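ActII protein (Streptomyces coelicolor, PDB 2OPT) probably acts as a TetR-family transcriptional repressor that binds regulatory DNA, and binds the antibiotic actinorhodin and its biosynthetic precursor (S)-DNPA. Local coordinates at residues Glu77-Lys80 against Glu81-Arg84; Ser85-Arg88 against Met89-His93; Val112-Glu115 against Arg116-Leu120; Gly125-Asp128 against Glu129-Ala132. All blocks are in the same frame, centred on the assembly; numbering follows the deposited sequence. Where two conformers were deposited one is given.

Interaction 1. Residues Glu77-Lys80 against Glu81-Arg84; sequences EQVK and EMCR
Lys-80 and Arg-84 run side by side, one helical turn apart, and point the same way. The lysine chain is fully extended, its CG set opposite the carbonyl carbon (chi1 -68°), and its aliphatic part lies against the guanidinium group: Lys-80 CB sits 3.8 Å above the plane of the Arg-84 guanidinium, offset toward the rim, and Lys-80 CD is 3.8 Å from Arg-84 NH1. Arg-84 CG lies 3.4 Å from Lys-80 O before the chain extends to NE, where Glu-202 forms a salt bridge. The cation of Arg-84 thus rests on methylenes while its charge is met by a carboxylate of another helix. Beneath these side chains runs the regular i to i+4 bonding of an alpha helix, here the stretch 75-92 of the TetR-like C-terminal domain; Cys-83 N donates to Val-79 O at 3.0 Å and Arg-84 N to Lys-80 O at 2.8 Å. On the buried side of the helix Val-79, packed on Leu-138 of helix 128-150, and Met-82, packed on Val-67, Pro-68 and Thr-117, lie alongside each other. The thioether is bent at its last torsion (chi3 94°), which folds Met-82 CE back to within 4.1 Å of Val-79 CG1. From the next position Cys-83 SG brushes the same methyl at 4.5 Å, at the limit of contact, and the cysteine side chain also touches Val-142 and, on helix 197-219, Leu-205.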
loop_
_atom_site.group_PDB
_atom_site.type_symbol
_atom_site.label_atom_id
_atom_site.label_comp_id
_atom_site.label_asym_id
_atom_site.label_seq_id
_atom_site.Cartn_x
_atom_site.Cartn_y
_atom_site.Cartn_z
ATOM N N GLU A 77 7.943 -18.937 -10.239
ATOM C CA GLU A 77 7.285 -18.413 -11.396
ATOM C C GLU A 77 5.746 -18.517 -11.279
ATOM O O GLU A 77 5.047 -17.720 -11.840
ATOM C CB GLU A 77 7.823 -19.116 -12.642
ATOM C CG GLU A 77 9.306 -18.833 -12.892
ATOM C CD GLU A 77 9.588 -17.365 -13.310
ATOM O OE1 GLU A 77 9.003 -16.903 -14.318
ATOM O OE2 GLU A 77 10.407 -16.686 -12.647
ATOM N N GLN A 78 5.229 -19.510 -10.546
ATOM C CA GLN A 78 3.776 -19.615 -10.359
ATOM C C GLN A 78 3.241 -18.492 -9.451
ATOM O O GLN A 78 2.130 -17.994 -9.634
ATOM C CB GLN A 78 3.404 -20.979 -9.785
ATOM C CG GLN A 78 3.397 -22.067 -10.786
ATOM C CD GLN A 78 2.702 -23.309 -10.296
ATOM O OE1 GLN A 78 3.052 -23.877 -9.260
ATOM N NE2 GLN A 78 1.784 -23.805 -11.101
ATOM N N VAL A 79 4.021 -18.134 -8.432
ATOM C CA VAL A 79 3.675 -16.992 -7.571
ATOM C C VAL A 79 3.706 -15.723 -8.426
ATOM O O VAL A 79 2.747 -14.965 -8.468
ATOM C CB VAL A 79 4.625 -16.926 -6.354
ATOM C CG1 VAL A 79 4.214 -15.810 -5.401
ATOM C CG2 VAL A 79 4.525 -18.225 -5.584
ATOM N N LYS A 80 4.782 -15.472 -9.136
ATOM C CA LYS A 80 4.750 -14.393 -10.128
ATOM C C LYS A 80 3.502 -14.378 -10.969
ATOM O O LYS A 80 2.846 -13.328 -11.094
ATOM C CB LYS A 80 5.970 -14.483 -11.038
ATOM C CG LYS A 80 7.242 -14.156 -10.260
ATOM C CD LYS A 80 8.488 -14.167 -11.154
ATOM C CE LYS A 80 9.676 -13.627 -10.333
ATOM N NZ LYS A 80 10.858 -13.667 -11.214
ATOM N N GLU A 81 3.181 -15.531 -11.559
ATOM C CA GLU A 81 2.030 -15.699 -12.471
ATOM C C GLU A 81 0.731 -15.253 -11.826
ATOM O O GLU A 81 -0.089 -14.553 -12.431
ATOM C CB GLU A 81 1.860 -17.173 -12.870
ATOM C CG GLU A 81 0.449 -17.497 -13.456
ATOM C CD GLU A 81 0.145 -19.001 -13.651
ATOM O OE1 GLU A 81 1.028 -19.852 -13.452
ATOM O OE2 GLU A 81 -1.006 -19.310 -14.040
ATOM N N MET A 82 0.518 -15.721 -10.599
ATOM C CA MET A 82 -0.677 -15.385 -9.834
ATOM C C MET A 82 -0.733 -13.898 -9.503
ATOM O O MET A 82 -1.809 -13.298 -9.483
ATOM C CB MET A 82 -0.731 -16.213 -8.548
ATOM C CG MET A 82 -1.523 -15.573 -7.422
ATOM S SD MET A 82 -1.159 -16.317 -5.821
ATOM C CE MET A 82 0.127 -15.225 -5.223
ATOM N N CYS A 83 0.428 -13.304 -9.245
ATOM C CA CYS A 83 0.508 -11.879 -8.943
ATOM C C CYS A 83 0.234 -11.039 -10.186
ATOM O O CYS A 83 -0.432 -10.006 -10.115
ATOM C CB CYS A 83 1.879 -11.529 -8.364
ATOM S SG CYS A 83 2.123 -12.051 -6.652
ATOM N N ARG A 84 0.754 -11.491 -11.323
ATOM C CA ARG A 84 0.529 -10.812 -12.592
ATOM C C ARG A 84 -0.946 -10.853 -12.978
ATOM O O ARG A 84 -1.470 -9.912 -13.574
ATOM C CB ARG A 84 1.381 -11.443 -13.695
ATOM C CG ARG A 84 2.856 -11.069 -13.633
ATOM C CD ARG A 84 3.614 -11.601 -14.842
ATOM N NE ARG A 84 5.040 -11.755 -14.573
ATOM C CZ ARG A 84 5.709 -12.895 -14.717
ATOM N NH1 ARG A 84 7.007 -12.944 -14.451
ATOM N NH2 ARG A 84 5.080 -13.988 -15.128
HETATM O O HOH W 1 1.140 -22.662 -13.755
#

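Interaction 2. Residues Ser85-Arg88 against Met89-His93; sequences SLRR and MFLAH
Phe-90 N donates to Leu-86 O at 3.2 Å with an almost straight N-H...O angle of 174°, and Leu-91 N reaches Arg-87 O at 3.0 Å. These are i to i+4 bonds of the last turns of helix 75-92. The last of the series, Ala-92 N to Arg-88 O, is weak and strongly bent (129°). Among the side chains, Arg-87 forms a salt bridge through NH2 with Asp-198 at the start of helix 197-219. Leu-91 comes over one face of that guanidinium with CD1, 4.1 Å from Arg-87 NE, so a methyl shields the cation while NH1 and NH2 are bonded to partners outside.

Further out the packing becomes apolar. Leu-86 and Phe-90 lie side by side, CG of the leucine 3.8 Å from CE2 of the ring. The phenyl group leaves the backbone with CG opposite the carbonyl carbon (chi1 -76°), which brings it back along the helix until Phe-90 CD2 is 3.3 Å from Leu-86 O. Met-89, modelled in two conformers, is less certain; in the one described, CE meets Leu-86 CD1 and lies 3.6 Å above the centre of the phenyl ring. Phe-90 continues inward onto Leu-96 and Ala-100 of helix 96-100 and Ala-146 of helix 128-150. The contact is therefore two-sided: an apolar strip of Leu-86, Met-89 and Phe-90 packs this part of the helix against helices 96-100 and 128-150, while a charged arginine, partly covered by leucine, ties the other flank to helix 197-219.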
loop_
_atom_site.group_PDB
_atom_site.type_symbol
_atom_site.label_atom_id
_atom_site.label_comp_id
_atom_site.label_asym_id
_atom_site.label_seq_id
_atom_site.Cartn_x
_atom_site.Cartn_y
_atom_site.Cartn_z
ATOM N N SER A 85 -1.609 -11.950 -12.628
ATOM C CA SER A 85 -3.064 -12.095 -12.857
ATOM C C SER A 85 -3.919 -11.106 -12.061
ATOM O O SER A 85 -4.879 -10.510 -12.563
ATOM C CB SER A 85 -3.500 -13.538 -12.518
ATOM O OG SER A 85 -4.781 -13.857 -13.080
ATOM N N LEU A 86 -3.571 -10.918 -10.802
ATOM C CA LEU A 86 -4.201 -9.924 -10.007
ATOM C C LEU A 86 -3.981 -8.526 -10.553
ATOM O O LEU A 86 -4.910 -7.712 -10.598
ATOM C CB LEU A 86 -3.585 -9.978 -8.599
ATOM C CG LEU A 86 -4.318 -9.142 -7.564
ATOM C CD1 LEU A 86 -5.827 -9.467 -7.374
ATOM C CD2 LEU A 86 -3.592 -9.298 -6.234
ATOM N N ARG A 87 -2.764 -8.243 -11.007
ATOM C CA ARG A 87 -2.447 -6.944 -11.557
ATOM C C ARG A 87 -3.263 -6.684 -12.796
ATOM O O ARG A 87 -3.752 -5.589 -13.011
ATOM C CB ARG A 87 -0.931 -6.856 -11.872
ATOM C CG ARG A 87 -0.518 -5.547 -12.553
ATOM C CD ARG A 87 0.926 -5.591 -13.144
ATOM N NE ARG A 87 1.422 -4.258 -13.557
ATOM C CZ ARG A 87 2.275 -4.075 -14.544
ATOM N NH1 ARG A 87 2.741 -5.109 -15.235
ATOM N NH2 ARG A 87 2.650 -2.861 -14.853
ATOM N N ARG A 88 -3.399 -7.714 -13.626
ATOM C CA ARG A 88 -4.153 -7.661 -14.881
ATOM C C ARG A 88 -5.582 -7.208 -14.595
ATOM O O ARG A 88 -6.138 -6.344 -15.270
ATOM C CB ARG A 88 -4.133 -9.070 -15.469
ATOM C CG ARG A 88 -4.695 -9.273 -16.884
ATOM C CD ARG A 88 -4.285 -10.649 -17.348
ATOM N NE ARG A 88 -2.843 -10.713 -17.489
ATOM C CZ ARG A 88 -2.069 -11.679 -17.010
ATOM N NH1 ARG A 88 -0.751 -11.598 -17.193
ATOM N NH2 ARG A 88 -2.611 -12.743 -16.421
ATOM N N MET A 89 -6.165 -7.805 -13.549
ATOM C CA MET A 89 -7.564 -7.580 -13.175
ATOM C C MET A 89 -7.784 -6.124 -12.810
ATOM O O MET A 89 -8.669 -5.499 -13.308
ATOM C CB MET A 89 -7.942 -8.493 -11.992
ATOM C CG MET A 89 -9.357 -8.263 -11.451
ATOM S SD MET A 89 -9.529 -8.839 -9.755
ATOM C CE MET A 89 -8.628 -7.610 -8.807
ATOM N N PHE A 90 -6.955 -5.596 -11.901
ATOM C CA PHE A 90 -6.960 -4.159 -11.540
ATOM C C PHE A 90 -6.823 -3.238 -12.762
ATOM O O PHE A 90 -7.563 -2.278 -12.899
ATOM C CB PHE A 90 -5.837 -3.875 -10.569
ATOM C CG PHE A 90 -6.133 -4.364 -9.152
ATOM C CD1 PHE A 90 -7.328 -4.039 -8.535
ATOM C CD2 PHE A 90 -5.223 -5.155 -8.464
ATOM C CE1 PHE A 90 -7.602 -4.489 -7.206
ATOM C CE2 PHE A 90 -5.499 -5.605 -7.163
ATOM C CZ PHE A 90 -6.681 -5.274 -6.560
ATOM N N LEU A 91 -5.918 -3.573 -13.664
ATOM C CA LEU A 91 -5.683 -2.775 -14.882
ATOM C C LEU A 91 -6.878 -2.790 -15.817
ATOM O O LEU A 91 -7.069 -1.855 -16.623
ATOM C CB LEU A 91 -4.399 -3.207 -15.618
ATOM C CG LEU A 91 -3.081 -2.924 -14.862
ATOM C CD1 LEU A 91 -1.860 -3.222 -15.694
ATOM C CD2 LEU A 91 -3.014 -1.515 -14.355
ATOM N N ALA A 92 -7.691 -3.833 -15.710
ATOM C CA ALA A 92 -8.887 -3.985 -16.523
ATOM C C ALA A 92 -10.051 -3.140 -15.965
ATOM O O ALA A 92 -10.962 -2.781 -16.700
ATOM C CB ALA A 92 -9.274 -5.447 -16.568
ATOM N N HIS A 93 -10.003 -2.818 -14.672
ATOM C CA HIS A 93 -11.163 -2.283 -13.952
ATOM C C HIS A 93 -10.874 -0.993 -13.230
ATOM O O HIS A 93 -10.295 -0.985 -12.109
ATOM C CB HIS A 93 -11.807 -3.329 -12.994
ATOM C CG HIS A 93 -12.286 -4.566 -13.704
ATOM N ND1 HIS A 93 -13.396 -4.567 -14.515
ATOM C CD2 HIS A 93 -11.772 -5.817 -13.776
ATOM C CE1 HIS A 93 -13.563 -5.763 -15.040
ATOM N NE2 HIS A 93 -12.589 -6.538 -14.617
#

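Interaction 3. Residues Val112-Glu115 against Arg116-Leu120; sequences VGME and RTMNL
Helix 108-123 of the TetR-like C-terminal domain carries, between Gly-113 and Thr-117, a threonine hydroxyl bonded back to the carbonyl of the preceding turn. With OG1 set opposite its own carbonyl carbon (chi1 -66°), the hydroxyl donates to Gly-113 O at 2.8 Å, from above the carbonyl plane. Thr-117 N donates to the same oxygen at 2.9 Å from the other face, so two donors of one residue grip a single acceptor. With a valine here the hydroxyl bond would be lost, and Gly-113 O would probably be left to the lone amide N-H, its second face without a donor. Met-118 N to Met-114 O (2.8 Å) and Asn-119 N to Glu-115 O continue the helical bonding.

The flanks of the helix look to different partners. The carboxylate of Glu-115 accepts from Leu-185 N and Asn-184 ND2 of the second subunit, and Asn-119 OD1 also binds that asparagine, placing the contact at the dimer interface. Arg-116 turns instead to its own chain, to Val-67 O and the carboxylate of Glu-69. Its chain starts alongside Val-112 and points the same way, Arg-116 CD lying 3.9 Å from Val-112 CG1.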
loop_
_atom_site.group_PDB
_atom_site.type_symbol
_atom_site.label_atom_id
_atom_site.label_comp_id
_atom_site.label_asym_id
_atom_site.label_seq_id
_atom_site.Cartn_x
_atom_site.Cartn_y
_atom_site.Cartn_z
ATOM N N VAL A 112 -12.184 -18.688 -2.332
ATOM C CA VAL A 112 -11.568 -19.731 -3.149
ATOM C C VAL A 112 -10.158 -19.275 -3.561
ATOM O O VAL A 112 -9.184 -20.036 -3.478
ATOM C CB VAL A 112 -12.449 -20.040 -4.420
ATOM C CG1 VAL A 112 -11.734 -20.976 -5.393
ATOM C CG2 VAL A 112 -13.811 -20.608 -3.987
ATOM N N GLY A 113 -10.023 -18.005 -3.935
ATOM C CA GLY A 113 -8.744 -17.477 -4.401
ATOM C C GLY A 113 -7.721 -17.541 -3.283
ATOM O O GLY A 113 -6.569 -17.831 -3.516
ATOM N N MET A 114 -8.153 -17.254 -2.071
ATOM C CA MET A 114 -7.274 -17.242 -0.938
ATOM C C MET A 114 -6.858 -18.674 -0.568
ATOM O O MET A 114 -5.699 -18.944 -0.249
ATOM C CB MET A 114 -7.931 -16.548 0.262
ATOM C CG MET A 114 -6.841 -16.132 1.290
ATOM S SD MET A 114 -7.453 -15.215 2.730
ATOM C CE MET A 114 -8.477 -13.962 1.951
ATOM N N GLU A 115 -7.804 -19.592 -0.587
ATOM C CA GLU A 115 -7.472 -20.998 -0.384
ATOM C C GLU A 115 -6.399 -21.479 -1.355
ATOM O O GLU A 115 -5.459 -22.141 -0.975
ATOM C CB GLU A 115 -8.741 -21.829 -0.489
ATOM C CG GLU A 115 -8.584 -23.359 -0.264
ATOM C CD GLU A 115 -8.037 -23.749 1.065
ATOM O OE1 GLU A 115 -8.262 -23.066 2.081
ATOM O OE2 GLU A 115 -7.396 -24.820 1.105
ATOM N N ARG A 116 -6.599 -21.246 -2.645
ATOM C CA ARG A 116 -5.653 -21.643 -3.637
ATOM C C ARG A 116 -4.312 -20.940 -3.463
ATOM O O ARG A 116 -3.257 -21.579 -3.583
ATOM C CB ARG A 116 -6.267 -21.361 -5.024
ATOM C CG ARG A 116 -7.526 -22.260 -5.267
ATOM C CD ARG A 116 -8.153 -21.990 -6.632
ATOM N NE ARG A 116 -7.219 -22.396 -7.676
ATOM C CZ ARG A 116 -7.034 -23.651 -8.088
ATOM N NH1 ARG A 116 -7.710 -24.677 -7.522
ATOM N NH2 ARG A 116 -6.138 -23.894 -9.070
ATOM N N THR A 117 -4.339 -19.639 -3.151
ATOM C CA THR A 117 -3.117 -18.889 -2.883
ATOM C C THR A 117 -2.336 -19.533 -1.740
ATOM O O THR A 117 -1.141 -19.836 -1.854
ATOM C CB THR A 117 -3.446 -17.417 -2.510
ATOM O OG1 THR A 117 -4.016 -16.740 -3.646
ATOM C CG2 THR A 117 -2.169 -16.641 -2.069
ATOM N N MET A 118 -2.999 -19.764 -0.629
ATOM C CA MET A 118 -2.313 -20.358 0.479
ATOM C C MET A 118 -1.851 -21.770 0.150
ATOM O O MET A 118 -0.786 -22.170 0.585
ATOM C CB MET A 118 -3.241 -20.408 1.689
ATOM C CG MET A 118 -3.517 -19.016 2.224
ATOM S SD MET A 118 -2.004 -18.132 2.702
ATOM C CE MET A 118 -2.544 -16.457 2.489
ATOM N N ASN A 119 -2.654 -22.538 -0.593
ATOM C CA ASN A 119 -2.193 -23.831 -1.034
ATOM C C ASN A 119 -0.857 -23.674 -1.753
ATOM O O ASN A 119 0.093 -24.428 -1.472
ATOM C CB ASN A 119 -3.238 -24.550 -1.915
ATOM C CG ASN A 119 -3.029 -26.051 -1.955
ATOM O OD1 ASN A 119 -2.824 -26.686 -0.938
ATOM N ND2 ASN A 119 -3.110 -26.621 -3.132
ATOM N N LEU A 120 -0.763 -22.713 -2.674
ATOM C CA LEU A 120 0.470 -22.551 -3.475
ATOM C C LEU A 120 1.661 -22.146 -2.600
ATOM O O LEU A 120 2.768 -22.671 -2.743
ATOM C CB LEU A 120 0.285 -21.470 -4.535
ATOM C CG LEU A 120 1.391 -21.225 -5.597
ATOM C CD1 LEU A 120 1.821 -22.505 -6.307
ATOM C CD2 LEU A 120 0.971 -20.160 -6.612
#

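Interaction 4. Residues Gly125-Asp128 against Glu129-Ala132; sequences GLHD and ELAA
His-127 holds its ring CG between the backbone N and the carbonyl carbon (chi1 60°), and this torsion folds the imidazole back over the first turn of the following helix, onto Leu-130. There Leu-130 CB approaches one face of the ring in a CH-pi contact, 3.7 Å from the centroid and only 17° off the normal, shifted toward CE1 and NE2. Leu-130 itself has CG opposite its backbone N (chi1 174°), which carries Leu-130 CD2 across to Leu-126, 3.8 Å from the CG of that residue; the two leucines meet at about a right angle.

The turn is the start of helix 128-150, with His-127 at the N-cap position. Its backbone carbonyl takes the first regular helical bond, from Ala-131 N at 2.9 Å, and Asp-128 O follows with Ala-132 N at 3.0 Å. Leu-126, just before the cap, places CB 4.1 Å from Ala-131 CB, the pairing of a hydrophobic staple. With an alanine in place of His-127 the imidazole would be gone, and Leu-130 CB would probably be left without the ring face it packs against, opening a gap beside the first turn.

Leu-126 and Leu-130 also pack on Ala-216 and Leu-212 of helix 197-219. Toward the second subunit Leu-130 touches Ile-207, and Glu-129 reaches out with OE1 to form a salt bridge with Arg-199 of that chain, while Glu-129 CB stays near the His-127 ring, 4.2 Å from CD2.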
loop_
_atom_site.group_PDB
_atom_site.type_symbol
_atom_site.label_atom_id
_atom_site.label_comp_id
_atom_site.label_asym_id
_atom_site.label_seq_id
_atom_site.Cartn_x
_atom_site.Cartn_y
_atom_site.Cartn_z
ATOM N N GLY A 125 7.006 -24.803 0.831
ATOM C CA GLY A 125 7.689 -25.037 2.076
ATOM C C GLY A 125 7.695 -23.892 3.046
ATOM O O GLY A 125 8.420 -23.942 4.031
ATOM N N LEU A 126 6.887 -22.854 2.799
ATOM C CA LEU A 126 6.753 -21.737 3.745
ATOM C C LEU A 126 5.989 -22.160 5.032
ATOM O O LEU A 126 4.855 -22.686 4.934
ATOM C CB LEU A 126 6.007 -20.560 3.052
ATOM C CG LEU A 126 6.775 -19.618 2.121
ATOM C CD1 LEU A 126 7.514 -20.371 1.044
ATOM C CD2 LEU A 126 5.855 -18.588 1.470
ATOM N N HIS A 127 6.567 -21.908 6.201
ATOM C CA HIS A 127 5.911 -22.198 7.476
ATOM C C HIS A 127 4.703 -21.306 7.619
ATOM O O HIS A 127 4.572 -20.312 6.881
ATOM C CB HIS A 127 6.863 -22.056 8.704
ATOM C CG HIS A 127 7.448 -20.682 8.887
ATOM N ND1 HIS A 127 8.644 -20.295 8.313
ATOM C CD2 HIS A 127 7.030 -19.622 9.622
ATOM C CE1 HIS A 127 8.920 -19.050 8.659
ATOM N NE2 HIS A 127 7.960 -18.619 9.456
ATOM N N ASP A 128 3.806 -21.668 8.538
ATOM C CA ASP A 128 2.460 -21.090 8.615
ATOM C C ASP A 128 2.457 -19.550 8.607
ATOM O O ASP A 128 1.698 -18.965 7.867
ATOM C CB ASP A 128 1.743 -21.575 9.887
ATOM C CG ASP A 128 1.402 -23.068 9.865
ATOM O OD1 ASP A 128 1.659 -23.747 8.852
ATOM O OD2 ASP A 128 0.849 -23.553 10.874
ATOM N N GLU A 129 3.260 -18.905 9.464
ATOM C CA GLU A 129 3.237 -17.436 9.564
ATOM C C GLU A 129 3.754 -16.775 8.311
ATOM O O GLU A 129 3.291 -15.712 7.953
ATOM C CB GLU A 129 4.057 -16.901 10.734
ATOM C CG GLU A 129 3.300 -16.954 12.086
ATOM C CD GLU A 129 3.992 -16.139 13.197
ATOM O OE1 GLU A 129 5.129 -15.604 12.962
ATOM O OE2 GLU A 129 3.378 -16.049 14.307
ATOM N N LEU A 130 4.773 -17.364 7.704
ATOM C CA LEU A 130 5.416 -16.797 6.504
ATOM C C LEU A 130 4.486 -16.945 5.298
ATOM O O LEU A 130 4.415 -16.098 4.346
ATOM C CB LEU A 130 6.765 -17.517 6.249
ATOM C CG LEU A 130 7.554 -17.179 4.954
ATOM C CD1 LEU A 130 8.007 -15.769 5.032
ATOM C CD2 LEU A 130 8.788 -18.045 4.872
ATOM N N ALA A 131 3.765 -18.051 5.308
ATOM C CA ALA A 131 2.794 -18.328 4.221
ATOM C C ALA A 131 1.633 -17.327 4.290
ATOM O O ALA A 131 1.280 -16.663 3.318
ATOM C CB ALA A 131 2.247 -19.725 4.361
ATOM N N ALA A 132 1.034 -17.249 5.461
ATOM C CA ALA A 132 -0.047 -16.332 5.748
ATOM C C ALA A 132 0.355 -14.885 5.533
ATOM O O ALA A 132 -0.276 -14.178 4.734
ATOM C CB ALA A 132 -0.533 -16.558 7.171
#

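How the interactions relate
All four contacts are local, each within one or two helical turns, and follow one another without nesting or crossing. Interactions 1 and 2 succeed each other on helix 75-92, the second finishing at its C-terminal end. Interaction 3 comes next on helix 108-123 and lies against the first: Gln-78 OE1 meets Leu-120 CD1 at 3.5 Å, and Met-82 SD meets Thr-117 OG1 at 3.6 Å. Interaction 4 ends the loop between helices 108-123 and 128-150 and starts the latter; Met-118 SD comes within 3.6 Å of Ala-131 O. Interactions 3 and 4 both face the second subunit, whereas interaction 2 lies farthest from interaction 4, with centres about 26 Å apart.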